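PDB 5Y9D: acyl-coenzyme A oxidase 1 from Yarrowia lipolytica, which uses FAD to oxidise 2,3-saturated acyl-CoAs to (2E)-enoyl-CoAs, passing the electrons to oxygen to give hydrogen peroxide in peroxisomal fatty acid beta-oxidation. Local coordinates for residues P519-S530 with I567-Y578. Numbering follows the deposited sequence.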
ATOM      1  N   PRO A 519      -4.656  30.830 -11.439  1.00 47.89           N
ATOM      2  CA  PRO A 519      -4.842  30.565 -10.019  1.00 45.89           C
ATOM      3  C   PRO A 519      -6.233  30.948  -9.484  1.00 47.47           C
ATOM      4  O   PRO A 519      -6.899  30.125  -8.844  1.00 48.75           O
ATOM      5  CB  PRO A 519      -3.755  31.413  -9.376  1.00 45.71           C
ATOM      6  CG  PRO A 519      -2.655  31.415 -10.382  1.00 48.11           C
ATOM      7  CD  PRO A 519      -3.326  31.388 -11.731  1.00 48.49           C
ATOM      8  N   GLU A 520      -6.678  32.170  -9.757  1.00 50.00           N
ATOM      9  CA  GLU A 520      -8.002  32.623  -9.300  1.00 53.33           C
ATOM     10  C   GLU A 520      -9.091  31.689  -9.809  1.00 44.54           C
ATOM     11  O   GLU A 520     -10.017  31.372  -9.091  1.00 42.62           O
ATOM     12  CB  GLU A 520      -8.336  34.065  -9.753  1.00 58.81           C
ATOM     13  CG  GLU A 520      -9.625  34.630  -9.118  1.00 67.99           C
ATOM     14  CD  GLU A 520     -10.486  35.501 -10.058  1.00 73.39           C
ATOM     15  OE1 GLU A 520      -9.928  36.419 -10.710  1.00 78.84           O
ATOM     16  OE2 GLU A 520     -11.728  35.284 -10.125  1.00 65.14           O
ATOM     17  N   PHE A 521      -8.994  31.265 -11.051  1.00 40.58           N
ATOM     18  CA  PHE A 521     -10.062  30.468 -11.600  1.00 39.63           C
ATOM     19  C   PHE A 521     -10.075  29.069 -10.979  1.00 38.60           C
ATOM     20  O   PHE A 521     -11.143  28.524 -10.683  1.00 34.84           O
ATOM     21  CB  PHE A 521      -9.962  30.366 -13.120  1.00 40.02           C
ATOM     22  CG  PHE A 521     -10.972  29.433 -13.701  1.00 43.62           C
ATOM     23  CD1 PHE A 521     -12.246  29.881 -14.005  1.00 44.25           C
ATOM     24  CD2 PHE A 521     -10.679  28.082 -13.849  1.00 43.38           C
ATOM     25  CE1 PHE A 521     -13.193  28.999 -14.495  1.00 46.19           C
ATOM     26  CE2 PHE A 521     -11.619  27.196 -14.330  1.00 43.84           C
ATOM     27  CZ  PHE A 521     -12.880  27.657 -14.654  1.00 46.41           C
ATOM     28  N   LEU A 522      -8.893  28.486 -10.800  1.00 39.25           N
ATOM     29  CA  LEU A 522      -8.783  27.120 -10.288  1.00 39.10           C
ATOM     30  C   LEU A 522      -9.293  27.123  -8.869  1.00 35.79           C
ATOM     31  O   LEU A 522     -10.158  26.322  -8.510  1.00 33.91           O
ATOM     32  CB  LEU A 522      -7.338  26.610 -10.367  1.00 38.89           C
ATOM     33  CG  LEU A 522      -6.854  26.509 -11.815  1.00 39.47           C
ATOM     34  CD1 LEU A 522      -5.354  26.304 -11.926  1.00 37.97           C
ATOM     35  CD2 LEU A 522      -7.623  25.433 -12.554  1.00 42.36           C
ATOM     36  N   VAL A 523      -8.806  28.079  -8.094  1.00 36.82           N
ATOM     37  CA  VAL A 523      -9.252  28.226  -6.706  1.00 39.59           C
ATOM     38  C   VAL A 523     -10.778  28.274  -6.655  1.00 37.54           C
ATOM     39  O   VAL A 523     -11.421  27.429  -6.031  1.00 36.89           O
ATOM     40  CB  VAL A 523      -8.652  29.482  -6.043  1.00 39.63           C
ATOM     41  CG1 VAL A 523      -9.324  29.778  -4.713  1.00 41.27           C
ATOM     42  CG2 VAL A 523      -7.155  29.303  -5.825  1.00 41.49           C
ATOM     43  N   GLU A 524     -11.329  29.244  -7.371  1.00 39.00           N
ATOM     44  CA  GLU A 524     -12.756  29.478  -7.449  1.00 37.20           C
ATOM     45  C   GLU A 524     -13.468  28.234  -7.947  1.00 35.89           C
ATOM     46  O   GLU A 524     -14.562  27.920  -7.485  1.00 33.37           O
ATOM     47  CB  GLU A 524     -13.038  30.684  -8.362  1.00 40.25           C
ATOM     48  CG  GLU A 524     -14.512  31.074  -8.481  1.00 46.01           C
ATOM     49  CD  GLU A 524     -15.154  31.354  -7.133  1.00 50.97           C
ATOM     50  OE1 GLU A 524     -14.412  31.823  -6.245  1.00 61.07           O
ATOM     51  OE2 GLU A 524     -16.375  31.105  -6.947  1.00 52.78           O
ATOM     52  N   ALA A 525     -12.846  27.497  -8.868  1.00 34.97           N
ATOM     53  CA  ALA A 525     -13.472  26.273  -9.357  1.00 34.27           C
ATOM     54  C   ALA A 525     -13.565  25.274  -8.233  1.00 33.61           C
ATOM     55  O   ALA A 525     -14.583  24.569  -8.076  1.00 29.75           O
ATOM     56  CB  ALA A 525     -12.707  25.684 -10.517  1.00 36.11           C
ATOM     57  N   PHE A 526     -12.505  25.229  -7.434  1.00 34.57           N
ATOM     58  CA  PHE A 526     -12.459  24.248  -6.361  1.00 36.14           C
ATOM     59  C   PHE A 526     -13.386  24.619  -5.246  1.00 35.48           C
ATOM     60  O   PHE A 526     -14.131  23.760  -4.780  1.00 37.98           O
ATOM     61  CB  PHE A 526     -11.030  23.985  -5.865  1.00 38.18           C
ATOM     62  CG  PHE A 526     -10.463  22.743  -6.435  1.00 38.37           C
ATOM     63  CD1 PHE A 526      -9.768  22.772  -7.619  1.00 40.65           C
ATOM     64  CD2 PHE A 526     -10.727  21.531  -5.847  1.00 39.82           C
ATOM     65  CE1 PHE A 526      -9.294  21.615  -8.185  1.00 39.21           C
ATOM     66  CE2 PHE A 526     -10.261  20.370  -6.405  1.00 40.21           C
ATOM     67  CZ  PHE A 526      -9.542  20.414  -7.579  1.00 38.96           C
ATOM     68  N   ARG A 527     -13.355  25.886  -4.839  1.00 33.10           N
ATOM     69  CA  ARG A 527     -14.294  26.414  -3.844  1.00 33.62           C
ATOM     70  C   ARG A 527     -15.774  26.196  -4.208  1.00 35.65           C
ATOM     71  O   ARG A 527     -16.588  25.795  -3.372  1.00 37.87           O
ATOM     72  CB  ARG A 527     -14.026  27.886  -3.628  1.00 34.17           C
ATOM     73  CG  ARG A 527     -12.729  28.120  -2.893  1.00 35.55           C
ATOM     74  CD  ARG A 527     -12.381  29.576  -2.775  1.00 37.27           C
ATOM     75  NE  ARG A 527     -11.336  29.721  -1.772  1.00 41.21           N
ATOM     76  CZ  ARG A 527     -10.668  30.837  -1.514  1.00 44.06           C
ATOM     77  NH1 ARG A 527     -10.904  31.978  -2.160  1.00 44.03           N
ATOM     78  NH2 ARG A 527      -9.757  30.801  -0.570  1.00 49.10           N
ATOM     79  N   THR A 528     -16.098  26.437  -5.470  1.00 35.39           N
ATOM     80  CA  THR A 528     -17.411  26.134  -6.026  1.00 35.29           C
ATOM     81  C   THR A 528     -17.797  24.666  -5.919  1.00 35.07           C
ATOM     82  O   THR A 528     -18.935  24.353  -5.573  1.00 35.31           O
ATOM     83  CB  THR A 528     -17.449  26.550  -7.513  1.00 33.54           C
ATOM     84  OG1 THR A 528     -17.195  27.952  -7.590  1.00 36.30           O
ATOM     85  CG2 THR A 528     -18.773  26.247  -8.132  1.00 32.54           C
ATOM     86  N   ALA A 529     -16.879  23.765  -6.258  1.00 35.69           N
ATOM     87  CA  ALA A 529     -17.174  22.330  -6.128  1.00 36.23           C
ATOM     88  C   ALA A 529     -17.368  21.976  -4.661  1.00 34.16           C
ATOM     89  O   ALA A 529     -18.297  21.277  -4.305  1.00 36.12           O
ATOM     90  CB  ALA A 529     -16.080  21.463  -6.752  1.00 35.18           C
ATOM     91  N   SER A 530     -16.501  22.475  -3.801  1.00 35.76           N
ATOM     92  CA  SER A 530     -16.645  22.201  -2.367  1.00 35.77           C
ATOM     93  C   SER A 530     -17.937  22.805  -1.799  1.00 34.95           C
ATOM     94  O   SER A 530     -18.726  22.102  -1.170  1.00 34.26           O
ATOM     95  CB  SER A 530     -15.439  22.697  -1.575  1.00 34.07           C
ATOM     96  OG  SER A 530     -15.587  22.402  -0.189  1.00 34.34           O
ATOM     97  N   ILE A 567     -13.162  17.113  -0.866  1.00 30.36           N
ATOM     98  CA  ILE A 567     -13.031  18.291  -1.740  1.00 30.38           C
ATOM     99  C   ILE A 567     -12.523  19.524  -0.989  1.00 27.40           C
ATOM    100  O   ILE A 567     -11.712  20.256  -1.503  1.00 25.82           O
ATOM    101  CB  ILE A 567     -14.326  18.737  -2.452  1.00 33.28           C
ATOM    102  CG1 ILE A 567     -15.217  17.572  -2.844  1.00 36.73           C
ATOM    103  CG2 ILE A 567     -13.986  19.527  -3.714  1.00 33.13           C
ATOM    104  CD1 ILE A 567     -14.526  16.568  -3.739  1.00 39.81           C
ATOM    105  N   HIS A 568     -13.004  19.758   0.219  1.00 27.46           N
ATOM    106  CA  HIS A 568     -12.686  21.006   0.934  1.00 26.89           C
ATOM    107  C   HIS A 568     -11.227  21.011   1.381  1.00 28.03           C
ATOM    108  O   HIS A 568     -10.542  22.025   1.321  1.00 30.88           O
ATOM    109  CB  HIS A 568     -13.600  21.156   2.155  1.00 27.59           C
ATOM    110  CG  HIS A 568     -13.050  22.066   3.209  1.00 28.25           C
ATOM    111  ND1 HIS A 568     -13.087  23.435   3.101  1.00 27.62           N
ATOM    112  CD2 HIS A 568     -12.408  21.799   4.364  1.00 29.45           C
ATOM    113  CE1 HIS A 568     -12.514  23.977   4.159  1.00 28.09           C
ATOM    114  NE2 HIS A 568     -12.085  23.007   4.934  1.00 29.94           N
ATOM    115  N   THR A 569     -10.771  19.862   1.857  1.00 27.81           N
ATOM    116  CA  THR A 569      -9.371  19.646   2.132  1.00 27.33           C
ATOM    117  C   THR A 569      -8.543  19.890   0.887  1.00 26.41           C
ATOM    118  O   THR A 569      -7.555  20.656   0.951  1.00 23.16           O
ATOM    119  CB  THR A 569      -9.071  18.223   2.651  1.00 27.21           C
ATOM    120  OG1 THR A 569      -9.768  17.995   3.881  1.00 26.79           O
ATOM    121  CG2 THR A 569      -7.605  18.081   2.925  1.00 28.01           C
ATOM    122  N   ARG A 570      -8.920  19.270  -0.243  1.00 24.82           N
ATOM    123  CA  ARG A 570      -8.102  19.465  -1.436  1.00 26.33           C
ATOM    124  C   ARG A 570      -8.080  20.936  -1.864  1.00 26.77           C
ATOM    125  O   ARG A 570      -7.022  21.444  -2.258  1.00 24.77           O
ATOM    126  CB  ARG A 570      -8.507  18.574  -2.596  1.00 30.00           C
ATOM    127  CG  ARG A 570      -7.614  18.766  -3.823  1.00 31.77           C
ATOM    128  CD  ARG A 570      -6.142  18.395  -3.525  1.00 33.94           C
ATOM    129  NE  ARG A 570      -5.741  17.333  -4.451  1.00 37.25           N
ATOM    130  CZ  ARG A 570      -5.604  16.050  -4.148  1.00 36.46           C
ATOM    131  NH1 ARG A 570      -5.734  15.604  -2.913  1.00 34.04           N
ATOM    132  NH2 ARG A 570      -5.296  15.202  -5.112  1.00 43.34           N
ATOM    133  N   GLN A 571      -9.235  21.605  -1.745  1.00 26.70           N
ATOM    134  CA  GLN A 571      -9.372  23.050  -2.000  1.00 28.07           C
ATOM    135  C   GLN A 571      -8.533  23.886  -1.019  1.00 28.02           C
ATOM    136  O   GLN A 571      -7.943  24.896  -1.384  1.00 28.95           O
ATOM    137  CB  GLN A 571     -10.873  23.449  -1.965  1.00 29.79           C
ATOM    138  CG  GLN A 571     -11.185  24.939  -2.064  1.00 28.88           C
ATOM    139  CD  GLN A 571     -10.984  25.669  -0.749  1.00 28.59           C
ATOM    140  OE1 GLN A 571     -11.179  25.105   0.338  1.00 31.34           O
ATOM    141  NE2 GLN A 571     -10.538  26.901  -0.831  1.00 28.20           N
ATOM    142  N   HIS A 572      -8.476  23.471   0.230  1.00 29.38           N
ATOM    143  CA  HIS A 572      -7.643  24.159   1.193  1.00 30.27           C
ATOM    144  C   HIS A 572      -6.152  24.125   0.838  1.00 31.91           C
ATOM    145  O   HIS A 572      -5.423  25.132   1.011  1.00 34.14           O
ATOM    146  CB  HIS A 572      -7.829  23.544   2.563  1.00 31.75           C
ATOM    147  CG  HIS A 572      -7.328  24.401   3.677  1.00 35.30           C
ATOM    148  ND1 HIS A 572      -7.825  25.659   3.922  1.00 37.18           N
ATOM    149  CD2 HIS A 572      -6.406  24.168   4.636  1.00 39.21           C
ATOM    150  CE1 HIS A 572      -7.217  26.176   4.973  1.00 39.71           C
ATOM    151  NE2 HIS A 572      -6.356  25.288   5.430  1.00 41.03           N
ATOM    152  N   LEU A 573      -5.685  22.983   0.351  1.00 30.78           N
ATOM    153  CA  LEU A 573      -4.251  22.829   0.111  1.00 31.07           C
ATOM    154  C   LEU A 573      -3.847  23.596  -1.112  1.00 31.24           C
ATOM    155  O   LEU A 573      -2.839  24.322  -1.094  1.00 32.59           O
ATOM    156  CB  LEU A 573      -3.847  21.378  -0.041  1.00 31.21           C
ATOM    157  CG  LEU A 573      -3.612  20.613   1.250  1.00 33.63           C
ATOM    158  CD1 LEU A 573      -3.275  19.167   0.873  1.00 35.70           C
ATOM    159  CD2 LEU A 573      -2.489  21.213   2.101  1.00 34.30           C
ATOM    160  N   ILE A 574      -4.632  23.430  -2.171  1.00 30.55           N
ATOM    161  CA  ILE A 574      -4.426  24.177  -3.412  1.00 31.65           C
ATOM    162  C   ILE A 574      -4.394  25.669  -3.074  1.00 32.24           C
ATOM    163  O   ILE A 574      -3.455  26.368  -3.436  1.00 33.17           O
ATOM    164  CB  ILE A 574      -5.522  23.837  -4.467  1.00 31.69           C
ATOM    165  CG1 ILE A 574      -5.281  22.427  -5.020  1.00 28.74           C
ATOM    166  CG2 ILE A 574      -5.601  24.908  -5.572  1.00 29.55           C
ATOM    167  CD1 ILE A 574      -6.443  21.894  -5.832  1.00 29.68           C
ATOM    168  N   SER A 575      -5.377  26.132  -2.309  1.00 34.18           N
ATOM    169  CA  SER A 575      -5.416  27.551  -1.915  1.00 36.26           C
ATOM    170  C   SER A 575      -4.232  27.959  -1.083  1.00 35.58           C
ATOM    171  O   SER A 575      -3.725  29.060  -1.265  1.00 37.58           O
ATOM    172  CB  SER A 575      -6.677  27.894  -1.128  1.00 37.25           C
ATOM    173  OG  SER A 575      -7.729  28.197  -1.998  1.00 38.98           O
ATOM    174  N   SER A 576      -3.813  27.105  -0.148  1.00 34.20           N
ATOM    175  CA  SER A 576      -2.681  27.443   0.705  1.00 34.53           C
ATOM    176  C   SER A 576      -1.367  27.517  -0.069  1.00 30.64           C
ATOM    177  O   SER A 576      -0.516  28.330   0.247  1.00 30.44           O
ATOM    178  CB  SER A 576      -2.547  26.456   1.861  1.00 39.36           C
ATOM    179  OG  SER A 576      -3.766  26.367   2.575  1.00 46.99           O
ATOM    180  N   PHE A 577      -1.213  26.678  -1.079  1.00 28.85           N
ATOM    181  CA  PHE A 577      -0.017  26.694  -1.910  1.00 27.90           C
ATOM    182  C   PHE A 577       0.085  28.000  -2.667  1.00 29.71           C
ATOM    183  O   PHE A 577       1.144  28.622  -2.675  1.00 29.47           O
ATOM    184  CB  PHE A 577      -0.035  25.529  -2.900  1.00 27.68           C
ATOM    185  CG  PHE A 577       1.313  25.153  -3.450  1.00 28.51           C
ATOM    186  CD1 PHE A 577       2.471  25.882  -3.154  1.00 29.06           C
ATOM    187  CD2 PHE A 577       1.419  24.079  -4.306  1.00 28.83           C
ATOM    188  CE1 PHE A 577       3.688  25.517  -3.678  1.00 28.33           C
ATOM    189  CE2 PHE A 577       2.639  23.720  -4.842  1.00 29.74           C
ATOM    190  CZ  PHE A 577       3.778  24.433  -4.516  1.00 28.59           C
ATOM    191  N   TYR A 578      -1.013  28.435  -3.281  1.00 30.51           N
ATOM    192  CA  TYR A 578      -1.018  29.741  -3.995  1.00 31.35           C
ATOM    193  C   TYR A 578      -0.772  30.940  -3.082  1.00 31.22           C
ATOM    194  O   TYR A 578      -0.129  31.891  -3.473  1.00 30.30           O
ATOM    195  CB  TYR A 578      -2.352  29.949  -4.713  1.00 29.22           C
ATOM    196  CG  TYR A 578      -2.458  29.167  -5.980  1.00 28.35           C
ATOM    197  CD1 TYR A 578      -1.519  29.317  -6.973  1.00 26.41           C
ATOM    198  CD2 TYR A 578      -3.509  28.286  -6.199  1.00 27.82           C
ATOM    199  CE1 TYR A 578      -1.608  28.602  -8.144  1.00 26.13           C
ATOM    200  CE2 TYR A 578      -3.608  27.583  -7.386  1.00 26.40           C
ATOM    201  CZ  TYR A 578      -2.649  27.757  -8.356  1.00 24.92           C
ATOM    202  OH  TYR A 578      -2.708  27.066  -9.532  1.00 24.98           O
TER
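The helical segments 519-530 and 567-578 run antiparallel, at 160°, with axes 8.8 Å apart at closest approach, Phe526 facing Gln571 and Ser530 facing His568. Phe526 is a knob in the hole formed by Ile567, Arg570, Gln571 and Ile574. Ile574 CD1 sits over the centre of the Phe526 ring, 3.8 Å from its centroid, in a CH-pi contact, while Phe611 meets the same ring edge-to-face. A large flat side chain suits this buried place because its face takes the methyl of Ile574 while Ile604 and Phe611 also pack against it. This single knob-into-hole fit joins two helices of the all-helical C-terminal region of the acyl-CoA oxidase, away from the FAD. At the far end Pro519, whose ring is tolerated in the first turn of a helix, lays CB over one face of Tyr578, 3.9 Å from the ring centroid. CG anti to the carbonyl carbon (chi1 -77°) brings the Tyr578 ring against both Pro519 and Val523, CD2 lying 3.8 Å from Val523 CG2, and its OH hydrogen-bonds to Asn597. An alanine here would probably cost Pro519 the ring face it packs on and leave Asn597 without this hydrogen-bond partner. Ser530, small enough for the close backbone approach, sets OG 3.3 Å from His568 CB; Tyr497 hydrogen-bonds to both residues.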